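Local coordinates for protein myosin-I heavy chain (PDB 5EJY) that works as an actin-based motor in the early steps of phagocytosis and adhesion, this chain being its first MyTH4-FERM tail module, at residues Q4-S15 / K144-Q155; C107-S115 / V125-C133. All blocks are in the same frame, centred on the assembly; numbering follows the deposited sequence. Where two conformers were deposited one is given.

Contact 1 (Q4-S15 / K144-Q155); sequences QILNDEEISLYS and KYFAAYLKTTIQ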
# COMPACT_ATOMS: atom_id res chain seq x y z
N GLN A 4 19.94 -14.11 -9.94
CA GLN A 4 20.39 -13.27 -11.04
C GLN A 4 19.39 -13.32 -12.18
O GLN A 4 18.73 -14.33 -12.41
CB GLN A 4 21.77 -13.73 -11.53
CG GLN A 4 22.87 -13.58 -10.49
CD GLN A 4 23.16 -12.14 -10.17
OE1 GLN A 4 23.19 -11.29 -11.06
NE2 GLN A 4 23.37 -11.84 -8.90
N ILE A 5 19.27 -12.21 -12.90
CA ILE A 5 18.47 -12.17 -14.10
C ILE A 5 19.30 -12.83 -15.20
O ILE A 5 18.77 -13.47 -16.11
CB ILE A 5 18.13 -10.72 -14.51
CG1 ILE A 5 17.29 -10.05 -13.41
CG2 ILE A 5 17.37 -10.70 -15.82
CD1 ILE A 5 17.47 -8.54 -13.36
N LEU A 6 20.61 -12.67 -15.08
CA LEU A 6 21.57 -13.20 -16.03
C LEU A 6 22.87 -13.54 -15.32
O LEU A 6 23.39 -12.72 -14.56
CB LEU A 6 21.85 -12.16 -17.12
CG LEU A 6 22.53 -12.69 -18.38
CD1 LEU A 6 21.60 -13.69 -19.03
CD2 LEU A 6 22.83 -11.56 -19.32
N ASN A 7 23.41 -14.73 -15.57
CA ASN A 7 24.72 -15.09 -15.03
C ASN A 7 25.86 -14.31 -15.69
O ASN A 7 25.77 -13.93 -16.86
CB ASN A 7 24.97 -16.59 -15.20
CG ASN A 7 23.98 -17.43 -14.44
OD1 ASN A 7 23.59 -17.10 -13.32
ND2 ASN A 7 23.54 -18.52 -15.06
N ASP A 8 26.95 -14.08 -14.95
CA ASP A 8 28.10 -13.38 -15.51
C ASP A 8 28.55 -14.05 -16.81
O ASP A 8 29.02 -13.39 -17.74
CB ASP A 8 29.27 -13.32 -14.52
CG ASP A 8 29.10 -12.25 -13.45
OD1 ASP A 8 28.33 -11.28 -13.67
OD2 ASP A 8 29.75 -12.36 -12.39
N GLU A 9 28.40 -15.37 -16.88
CA GLU A 9 28.94 -16.15 -17.99
C GLU A 9 28.09 -16.02 -19.25
O GLU A 9 28.53 -16.39 -20.34
CB GLU A 9 29.04 -17.62 -17.60
CG GLU A 9 27.70 -18.24 -17.24
CD GLU A 9 27.77 -19.74 -17.06
OE1 GLU A 9 28.89 -20.30 -17.20
OE2 GLU A 9 26.72 -20.35 -16.79
N GLU A 10 26.88 -15.49 -19.09
CA GLU A 10 25.96 -15.31 -20.21
C GLU A 10 26.02 -13.89 -20.72
O GLU A 10 25.39 -13.58 -21.73
CB GLU A 10 24.52 -15.59 -19.78
CG GLU A 10 24.20 -17.00 -19.34
CD GLU A 10 22.75 -17.11 -18.92
OE1 GLU A 10 22.45 -16.83 -17.73
OE2 GLU A 10 21.90 -17.44 -19.78
N ILE A 11 26.74 -13.03 -20.02
CA ILE A 11 26.85 -11.64 -20.43
C ILE A 11 27.38 -11.51 -21.85
O ILE A 11 26.93 -10.66 -22.62
CB ILE A 11 27.80 -10.85 -19.51
CG1 ILE A 11 27.17 -10.64 -18.13
CG2 ILE A 11 28.14 -9.51 -20.13
CD1 ILE A 11 28.14 -10.04 -17.13
N SER A 12 28.35 -12.36 -22.19
CA SER A 12 28.98 -12.29 -23.50
C SER A 12 28.09 -12.84 -24.61
O SER A 12 28.27 -12.51 -25.78
CB SER A 12 30.35 -12.99 -23.48
OG SER A 12 30.24 -14.36 -23.13
N LEU A 13 27.12 -13.68 -24.25
CA LEU A 13 26.21 -14.27 -25.23
C LEU A 13 25.10 -13.32 -25.69
O LEU A 13 24.55 -13.48 -26.78
CB LEU A 13 25.59 -15.54 -24.66
CG LEU A 13 26.57 -16.72 -24.61
CD1 LEU A 13 26.01 -17.85 -23.74
CD2 LEU A 13 26.86 -17.20 -26.03
N TYR A 14 24.76 -12.35 -24.85
CA TYR A 14 23.67 -11.44 -25.16
C TYR A 14 24.19 -10.04 -25.41
O TYR A 14 24.30 -9.22 -24.50
CB TYR A 14 22.63 -11.46 -24.03
CG TYR A 14 21.91 -12.78 -23.92
CD1 TYR A 14 20.77 -13.04 -24.67
CD2 TYR A 14 22.38 -13.78 -23.08
CE1 TYR A 14 20.11 -14.24 -24.57
CE2 TYR A 14 21.73 -14.99 -22.98
CZ TYR A 14 20.60 -15.22 -23.73
OH TYR A 14 19.93 -16.42 -23.65
N SER A 15 24.51 -9.77 -26.66
CA SER A 15 25.07 -8.49 -27.04
C SER A 15 24.00 -7.64 -27.71
O SER A 15 23.39 -8.08 -28.68
CB SER A 15 26.24 -8.68 -28.00
OG SER A 15 26.63 -7.44 -28.54
N LYS A 144 17.31 -10.10 -21.46
CA LYS A 144 18.66 -10.64 -21.29
C LYS A 144 19.72 -9.70 -21.87
O LYS A 144 20.81 -9.55 -21.30
CB LYS A 144 18.78 -12.03 -21.91
CG LYS A 144 17.81 -13.03 -21.32
CD LYS A 144 18.51 -14.09 -20.50
CE LYS A 144 17.69 -15.38 -20.44
NZ LYS A 144 18.32 -16.41 -19.57
N TYR A 145 19.41 -9.06 -22.99
CA TYR A 145 20.34 -8.11 -23.58
C TYR A 145 20.50 -6.91 -22.67
O TYR A 145 21.59 -6.39 -22.50
CB TYR A 145 19.84 -7.66 -24.96
CG TYR A 145 19.77 -8.78 -25.96
CD1 TYR A 145 20.90 -9.16 -26.69
CD2 TYR A 145 18.59 -9.46 -26.19
CE1 TYR A 145 20.83 -10.20 -27.61
CE2 TYR A 145 18.51 -10.49 -27.10
CZ TYR A 145 19.64 -10.85 -27.81
OH TYR A 145 19.57 -11.88 -28.73
N PHE A 146 19.39 -6.46 -22.08
CA PHE A 146 19.44 -5.29 -21.23
C PHE A 146 20.16 -5.65 -19.94
O PHE A 146 20.94 -4.86 -19.43
CB PHE A 146 18.04 -4.71 -20.94
CG PHE A 146 18.09 -3.54 -20.02
CD1 PHE A 146 18.65 -2.35 -20.43
CD2 PHE A 146 17.63 -3.64 -18.72
CE1 PHE A 146 18.73 -1.26 -19.56
CE2 PHE A 146 17.72 -2.56 -17.84
CZ PHE A 146 18.26 -1.37 -18.27
N ALA A 147 19.89 -6.84 -19.42
CA ALA A 147 20.57 -7.27 -18.21
C ALA A 147 22.08 -7.38 -18.43
O ALA A 147 22.87 -7.06 -17.54
CB ALA A 147 20.00 -8.60 -17.74
N ALA A 148 22.48 -7.84 -19.61
CA ALA A 148 23.91 -7.92 -19.91
C ALA A 148 24.51 -6.52 -19.91
O ALA A 148 25.62 -6.28 -19.41
CB ALA A 148 24.13 -8.62 -21.26
N TYR A 149 23.76 -5.58 -20.46
CA TYR A 149 24.20 -4.20 -20.53
C TYR A 149 24.41 -3.61 -19.13
O TYR A 149 25.40 -2.91 -18.89
CB TYR A 149 23.20 -3.38 -21.33
CG TYR A 149 23.62 -1.95 -21.55
CD1 TYR A 149 24.70 -1.65 -22.38
CD2 TYR A 149 22.95 -0.91 -20.94
CE1 TYR A 149 25.09 -0.35 -22.59
CE2 TYR A 149 23.33 0.40 -21.14
CZ TYR A 149 24.42 0.67 -21.97
OH TYR A 149 24.82 1.96 -22.18
N LEU A 150 23.48 -3.90 -18.22
CA LEU A 150 23.59 -3.44 -16.84
C LEU A 150 24.84 -4.00 -16.15
O LEU A 150 25.60 -3.28 -15.54
CB LEU A 150 22.35 -3.87 -16.03
CG LEU A 150 21.03 -3.14 -16.33
CD1 LEU A 150 19.90 -3.70 -15.47
CD2 LEU A 150 21.20 -1.66 -16.09
N LYS A 151 25.01 -5.31 -16.23
CA LYS A 151 26.09 -5.96 -15.50
C LYS A 151 27.45 -5.51 -16.05
O LYS A 151 28.38 -5.23 -15.29
CB LYS A 151 25.95 -7.48 -15.55
CG LYS A 151 24.65 -7.98 -14.97
CD LYS A 151 24.69 -9.46 -14.64
CE LYS A 151 25.41 -9.72 -13.33
NZ LYS A 151 25.34 -11.16 -12.95
N THR A 152 27.55 -5.42 -17.37
CA THR A 152 28.78 -4.91 -17.97
C THR A 152 29.07 -3.52 -17.43
O THR A 152 30.22 -3.18 -17.11
CB THR A 152 28.69 -4.84 -19.51
OG1 THR A 152 28.53 -6.17 -20.03
CG2 THR A 152 29.94 -4.21 -20.09
N THR A 153 28.03 -2.70 -17.32
CA THR A 153 28.21 -1.34 -16.82
C THR A 153 28.68 -1.35 -15.37
O THR A 153 29.55 -0.56 -14.97
CB THR A 153 26.92 -0.54 -16.93
OG1 THR A 153 26.55 -0.42 -18.31
CG2 THR A 153 27.11 0.84 -16.34
N ILE A 154 28.09 -2.24 -14.57
CA ILE A 154 28.42 -2.34 -13.16
C ILE A 154 29.84 -2.89 -12.94
O ILE A 154 30.55 -2.48 -12.02
CB ILE A 154 27.43 -3.27 -12.42
CG1 ILE A 154 26.01 -2.66 -12.42
CG2 ILE A 154 27.91 -3.53 -11.00
CD1 ILE A 154 24.91 -3.68 -12.13
N GLN A 155 30.25 -3.82 -13.79
CA GLN A 155 31.51 -4.54 -13.57
C GLN A 155 32.75 -3.87 -14.15
O GLN A 155 33.85 -4.03 -13.63
CB GLN A 155 31.38 -5.99 -14.04
CG GLN A 155 30.45 -6.80 -13.15
CD GLN A 155 30.06 -8.13 -13.76
OE1 GLN A 155 30.56 -8.52 -14.82
NE2 GLN A 155 29.15 -8.84 -13.09
O HOH W 1 23.74 -6.54 -24.17

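Contact 2 (C107-S115 / V125-C133); sequences CQLIKQSTS and VWELIHFTC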
# COMPACT_ATOMS: atom_id res chain seq x y z
N CYS A 107 15.33 0.53 -25.43
CA CYS A 107 16.31 0.66 -26.50
C CYS A 107 16.75 2.10 -26.66
O CYS A 107 17.92 2.36 -26.94
CB CYS A 107 15.77 0.14 -27.84
SG CYS A 107 15.68 -1.63 -27.96
N GLN A 108 15.82 3.03 -26.49
CA GLN A 108 16.17 4.45 -26.54
C GLN A 108 17.13 4.83 -25.43
O GLN A 108 18.02 5.66 -25.63
CB GLN A 108 14.93 5.34 -26.48
CG GLN A 108 14.02 5.22 -27.69
CD GLN A 108 12.85 6.20 -27.63
OE1 GLN A 108 12.89 7.20 -26.90
NE2 GLN A 108 11.81 5.93 -28.41
N LEU A 109 16.95 4.24 -24.25
CA LEU A 109 17.83 4.56 -23.11
C LEU A 109 19.20 3.90 -23.24
O LEU A 109 20.23 4.49 -22.87
CB LEU A 109 17.16 4.16 -21.78
CG LEU A 109 15.79 4.81 -21.57
CD1 LEU A 109 15.11 4.31 -20.29
CD2 LEU A 109 15.91 6.34 -21.57
N ILE A 110 19.23 2.67 -23.74
CA ILE A 110 20.50 2.02 -24.05
C ILE A 110 21.26 2.87 -25.05
O ILE A 110 22.43 3.21 -24.84
CB ILE A 110 20.28 0.62 -24.63
CG1 ILE A 110 19.64 -0.28 -23.57
CG2 ILE A 110 21.61 0.02 -25.13
CD1 ILE A 110 19.02 -1.54 -24.13
N LYS A 111 20.57 3.24 -26.13
CA LYS A 111 21.14 4.08 -27.18
C LYS A 111 21.74 5.38 -26.64
O LYS A 111 22.89 5.72 -26.93
CB LYS A 111 20.06 4.38 -28.25
CG LYS A 111 20.36 5.56 -29.15
CD LYS A 111 19.19 5.84 -30.11
CE LYS A 111 19.39 7.16 -30.85
NZ LYS A 111 20.58 7.08 -31.77
N GLN A 112 20.95 6.12 -25.86
CA GLN A 112 21.39 7.44 -25.41
C GLN A 112 22.49 7.37 -24.35
O GLN A 112 23.11 8.38 -24.04
CB GLN A 112 20.22 8.27 -24.88
CG GLN A 112 19.26 8.76 -25.96
CD GLN A 112 19.95 9.66 -26.99
OE1 GLN A 112 20.51 9.18 -27.97
NE2 GLN A 112 19.89 10.96 -26.76
N SER A 113 22.71 6.18 -23.79
CA SER A 113 23.79 6.01 -22.82
C SER A 113 25.01 5.33 -23.47
O SER A 113 25.95 4.96 -22.78
CB SER A 113 23.32 5.22 -21.60
OG SER A 113 22.96 3.89 -21.96
N THR A 114 24.96 5.17 -24.79
CA THR A 114 26.06 4.55 -25.54
C THR A 114 26.90 5.62 -26.22
O THR A 114 26.37 6.43 -26.98
CB THR A 114 25.55 3.56 -26.59
OG1 THR A 114 24.96 2.43 -25.93
CG2 THR A 114 26.69 3.07 -27.50
N SER A 115 28.20 5.64 -25.93
CA SER A 115 29.10 6.65 -26.48
C SER A 115 28.59 8.05 -26.23
O SER A 115 28.62 8.89 -27.12
CB SER A 115 29.30 6.46 -27.97
OG SER A 115 30.03 5.26 -28.20
N VAL A 125 20.59 10.03 -18.33
CA VAL A 125 20.05 8.85 -18.99
C VAL A 125 19.98 7.70 -18.00
O VAL A 125 19.02 6.94 -18.01
CB VAL A 125 20.87 8.39 -20.22
CG1 VAL A 125 20.19 7.18 -20.87
CG2 VAL A 125 21.01 9.51 -21.23
N TRP A 126 20.98 7.56 -17.14
CA TRP A 126 20.98 6.46 -16.18
C TRP A 126 19.91 6.64 -15.08
O TRP A 126 19.37 5.65 -14.57
CB TRP A 126 22.39 6.20 -15.62
CG TRP A 126 23.18 5.32 -16.54
CD1 TRP A 126 24.10 5.72 -17.48
CD2 TRP A 126 23.07 3.90 -16.66
NE1 TRP A 126 24.59 4.62 -18.16
CE2 TRP A 126 23.97 3.50 -17.68
CE3 TRP A 126 22.31 2.93 -16.01
CZ2 TRP A 126 24.13 2.16 -18.04
CZ3 TRP A 126 22.46 1.61 -16.37
CH2 TRP A 126 23.37 1.23 -17.38
N GLU A 127 19.59 7.88 -14.75
CA GLU A 127 18.43 8.17 -13.91
C GLU A 127 17.13 7.69 -14.58
O GLU A 127 16.27 7.11 -13.92
CB GLU A 127 18.33 9.66 -13.60
CG GLU A 127 19.41 10.17 -12.62
CD GLU A 127 19.47 11.68 -12.53
OE1 GLU A 127 18.71 12.35 -13.27
OE2 GLU A 127 20.28 12.21 -11.73
N LEU A 128 16.99 7.98 -15.88
CA LEU A 128 15.86 7.49 -16.67
C LEU A 128 15.80 5.97 -16.69
O LEU A 128 14.72 5.39 -16.57
CB LEU A 128 15.93 8.00 -18.11
CG LEU A 128 15.70 9.49 -18.30
CD1 LEU A 128 15.90 9.89 -19.77
CD2 LEU A 128 14.30 9.88 -17.81
N ILE A 129 16.95 5.33 -16.88
CA ILE A 129 17.01 3.88 -16.86
C ILE A 129 16.48 3.36 -15.53
O ILE A 129 15.68 2.42 -15.47
CB ILE A 129 18.47 3.40 -17.13
CG1 ILE A 129 18.77 3.44 -18.63
CG2 ILE A 129 18.68 1.99 -16.63
CD1 ILE A 129 20.30 3.32 -18.98
N HIS A 130 16.90 4.00 -14.44
CA HIS A 130 16.51 3.59 -13.11
C HIS A 130 15.00 3.83 -12.86
O HIS A 130 14.32 2.98 -12.29
CB HIS A 130 17.38 4.33 -12.08
CG HIS A 130 17.26 3.80 -10.68
ND1 HIS A 130 17.83 4.43 -9.60
CD2 HIS A 130 16.62 2.71 -10.19
CE1 HIS A 130 17.55 3.76 -8.50
NE2 HIS A 130 16.81 2.71 -8.83
N PHE A 131 14.48 4.97 -13.32
CA PHE A 131 13.03 5.24 -13.21
C PHE A 131 12.27 4.14 -13.94
O PHE A 131 11.23 3.67 -13.46
CB PHE A 131 12.63 6.56 -13.89
CG PHE A 131 13.27 7.79 -13.30
CD1 PHE A 131 13.52 7.89 -11.94
CD2 PHE A 131 13.60 8.87 -14.12
CE1 PHE A 131 14.10 9.03 -11.40
CE2 PHE A 131 14.19 10.01 -13.59
CZ PHE A 131 14.45 10.09 -12.23
N THR A 132 12.77 3.75 -15.10
CA THR A 132 12.06 2.80 -15.95
C THR A 132 12.09 1.42 -15.33
O THR A 132 11.06 0.75 -15.26
CB THR A 132 12.65 2.78 -17.40
OG1 THR A 132 12.63 4.10 -17.92
CG2 THR A 132 11.83 1.86 -18.32
N CYS A 133 13.27 0.99 -14.87
CA CYS A 133 13.40 -0.29 -14.19
C CYS A 133 12.49 -0.39 -12.96
O CYS A 133 12.05 -1.49 -12.59
CB CYS A 133 14.85 -0.51 -13.75
SG CYS A 133 15.96 -0.88 -15.15
O HOH W 2 26.73 4.81 -20.03

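Contact 1 (Q4-S15 / K144-Q155)
The ring of Y14 points its CD1 edge at one face of Y145, a T-shaped pair with planes at 81° and centroids 5.4 Å apart. One face of Y14 is taken by K144, whose CB lies 3.5 Å from Y14 CD1 in a CH-pi contact, while the backbone O of E10 sits in plane at the ring's edge. Bent at chi2 (-111°), the K144 chain runs on across the Y14 ring toward Y14 OH, and its amine makes a long salt bridge to E10. Between the backbones, a water donates to both Y14 O and Y145 O. L6 lays CD2 against A148 CB at 3.8 Å, and I11 CD1 rests on K151 CB.

At the far end three oxygens grip the amine of K151: L6 O at 3.0 Å from NZ; Q4 OE1, which NZ meets from above the Q4 amide plane; and D8 OD1 in a salt bridge. A bend at chi3 (79°) turns the amine to them. Q155 NE2 reaches D8 OD1 at 2.6 Å, from the carboxylate face opposite K151, so that one oxygen is held from both faces. Q4 OE1 also bonds Y171 OH.

Segment 4-15 loops over helix 143-155, reaching Q155 at D8 and returning to Y145 at Y14, and leads into helix 16-23; I5 touches L174 of helix 161-180, while F146 and L150 face helix 119-133.

Contact 2 (C107-S115 / V125-C133)
L109 is a knob set into a hole made by V125, L128, I129 and T132, joining two nearly antiparallel helices of the all-helical MyTH4 domain. The segment axes come within 9.5 Å and cross at -156°. L109 CB lies 3.6 Å from I129 CG1. Beyond that the two leucine methyls part: L109 CD2 goes to L128 CB at 3.8 Å, the side chains crossing at about a right angle, and L109 CD1 meets T132 OG1 at 3.4 Å. With CG anti to the carbonyl carbon (chi1 -56°), the leucine carries both methyls across to the second helix. Cut back to an alanine, this position would probably leave a gap beside L128 and T132 where the two methyls had been.

V125 fills the other end of the interface. Its CG1 lies 3.4 Å from L109 O and also touches S113 CB, while V125 CG2 packs against Q112 CB at 3.9 Å. T132 OG1, next to the leucine methyl, donates to L128 O, so this buried hydroxyl is satisfied within its own helix. I129 CD1 lies over one face of the W126 indole, toward the rim, and also approaches S113 OG.

Further out, the amide of Q112 turns away to Q39, and S113 OG probably shares a hydrogen bond with Y149 OH of helix 143-155. M70 of helix 53-70 meets V125, while V163 and A167 of helix 161-180 meet W126. Beside S113 a water bridges the two segments: it donates to S113 O at 2.9 Å and, lying in the indole plane, accepts from W126 NE1 at 2.8 Å.

Contacts 1 and 2 both lie in the MyTH4 part of the chain, with centres about 15 Å apart. Along the sequence, segment 4-15 comes first, then 107-115 and 125-133, and finally 144-155, so both halves of contact 2 fall between the halves of contact 1. Helix 143-155 directly follows helix 119-133 and joins the contacts physically: besides the link from Y149 to S113, L150 and T153 pack on W126 while F146 reaches C133. Segment 4-15 therefore covers one side of helix 143-155 whose other side meets the buried helix pair, which ties the start of this construct into the MyTH4 helical bundle.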